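Local structure of pseudopodium-enriched atypical kinase 1 (Homo sapiens, 6BHC) at residues A367-S370 against L371-N375. The protein is an atypical kinase-fold protein classed as a pseudokinase, and probably works as a dimerizing signalling scaffold rather than as an efficient kinase. The protein carries 1 engineered substitution. Numbering follows the deposited sequence.
Sequences ACPS and LVQRN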
loop_
_atom_site.group_PDB
_atom_site.type_symbol
_atom_site.label_atom_id
_atom_site.label_comp_id
_atom_site.label_asym_id
_atom_site.label_seq_id
_atom_site.Cartn_x
_atom_site.Cartn_y
_atom_site.Cartn_z
ATOM N N ALA A 367 -15.901 -4.701 -34.016
ATOM C CA ALA A 367 -16.596 -3.619 -34.703
ATOM C C ALA A 367 -15.667 -2.484 -35.115
ATOM O O ALA A 367 -16.025 -1.705 -36.004
ATOM C CB ALA A 367 -17.718 -3.070 -33.820
ATOM N N CYS A 368 -14.499 -2.371 -34.497
ATOM C CA CYS A 368 -13.556 -1.317 -34.860
ATOM C C CYS A 368 -12.955 -1.603 -36.230
ATOM O O CYS A 368 -12.381 -2.681 -36.432
ATOM C CB CYS A 368 -12.453 -1.199 -33.814
ATOM S SG CYS A 368 -12.941 -0.384 -32.278
ATOM N N PRO A 369 -13.056 -0.684 -37.189
ATOM C CA PRO A 369 -12.538 -0.959 -38.536
ATOM C C PRO A 369 -11.022 -0.861 -38.635
ATOM O O PRO A 369 -10.397 -1.627 -39.376
ATOM C CB PRO A 369 -13.224 0.111 -39.394
ATOM C CG PRO A 369 -13.465 1.241 -38.449
ATOM C CD PRO A 369 -13.756 0.611 -37.114
ATOM N N SER A 370 -10.421 0.068 -37.901
ATOM C CA SER A 370 -8.998 0.352 -38.017
ATOM C C SER A 370 -8.213 -0.269 -36.868
ATOM O O SER A 370 -8.749 -0.563 -35.797
ATOM C CB SER A 370 -8.752 1.862 -38.055
ATOM O OG SER A 370 -9.129 2.469 -36.831
ATOM N N LEU A 371 -6.912 -0.462 -37.110
ATOM C CA LEU A 371 -6.026 -0.950 -36.061
ATOM C C LEU A 371 -5.776 0.115 -35.001
ATOM O O LEU A 371 -5.493 -0.220 -33.845
ATOM C CB LEU A 371 -4.702 -1.416 -36.665
ATOM C CG LEU A 371 -4.772 -2.613 -37.616
ATOM C CD1 LEU A 371 -3.404 -2.907 -38.210
ATOM C CD2 LEU A 371 -5.319 -3.833 -36.895
ATOM N N VAL A 372 -5.871 1.392 -35.374
ATOM C CA VAL A 372 -5.664 2.469 -34.410
ATOM C C VAL A 372 -6.768 2.461 -33.359
ATOM O O VAL A 372 -6.503 2.571 -32.156
ATOM C CB VAL A 372 -5.580 3.826 -35.133
ATOM C CG1 VAL A 372 -5.494 4.961 -34.125
ATOM C CG2 VAL A 372 -4.384 3.850 -36.070
ATOM N N GLN A 373 -8.024 2.327 -33.795
ATOM C CA GLN A 373 -9.132 2.295 -32.848
ATOM C C GLN A 373 -9.098 1.047 -31.975
ATOM O O GLN A 373 -9.501 1.102 -30.808
ATOM C CB GLN A 373 -10.464 2.390 -33.591
ATOM C CG GLN A 373 -10.794 3.793 -34.071
ATOM C CD GLN A 373 -12.151 3.876 -34.740
ATOM O OE1 GLN A 373 -12.424 3.166 -35.707
ATOM N NE2 GLN A 373 -13.014 4.744 -34.221
ATOM N N ARG A 374 -8.624 -0.079 -32.511
ATOM C CA ARG A 374 -8.471 -1.270 -31.681
ATOM C C ARG A 374 -7.350 -1.088 -30.668
ATOM O O ARG A 374 -7.459 -1.545 -29.523
ATOM C CB ARG A 374 -8.214 -2.499 -32.553
ATOM C CG ARG A 374 -9.353 -2.825 -33.498
ATOM C CD ARG A 374 -9.566 -4.320 -33.626
ATOM N NE ARG A 374 -8.668 -4.935 -34.597
ATOM C CZ ARG A 374 -8.970 -5.113 -35.879
ATOM N NH1 ARG A 374 -10.148 -4.720 -36.344
ATOM N NH2 ARG A 374 -8.097 -5.684 -36.695
ATOM N N ASN A 375 -6.269 -0.416 -31.067
ATOM C CA ASN A 375 -5.175 -0.157 -30.139
ATOM C C ASN A 375 -5.610 0.792 -29.029
ATOM O O ASN A 375 -5.204 0.630 -27.872
ATOM C CB ASN A 375 -3.973 0.409 -30.894
ATOM C CG ASN A 375 -2.748 0.553 -30.014
ATOM O OD1 ASN A 375 -2.490 1.622 -29.459
ATOM N ND2 ASN A 375 -1.986 -0.525 -29.882
#
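Ser370 OG accepts a hydrogen bond from the backbone N of Gln373 at 3.2 Å, fairly straight (N-H...O angle 163°), and so caps the first turn of helix 371-396. The torsion explains the reach: with chi1 at 65°, OG sits between the serine's own N and carbonyl carbon and is carried over the open end of the turn. There it also rests 3.5 Å from Gln373 CG. The carbonyl of the same serine starts the helical ladder through a weak bond from Arg374 N. The tighter part joins the partly exposed Cys368 and Arg374: Cys368 CB lies 3.5 Å from Arg374 CG, and SG leans on Gln373 CB at 3.9 Å. From there the arginine chain bends at chi2 and chi3, folding back along the loop instead of running out straight. Ser370 O lies over one face of the guanidinium, at some distance; its close neighbour is Arg374 CG, 3.3 Å away. Cys368 O approaches at the edge, near the plane; the bond from Arg374 NH1 to Cys368 O, 3.0 Å long, is weak, bent to 123°. The solvent side belongs to Gln373 and Pro369, two exposed side chains that cross obliquely, Gln373 OE1 meeting Pro369 CD without a hydrogen bond. Leu371 and Val372 are exposed too, and touch the loop mainly near Ser370. This is a serine N-cap in a short helix-loop-helix link, joining helix 359-367 to helix 371-396 at the protein surface.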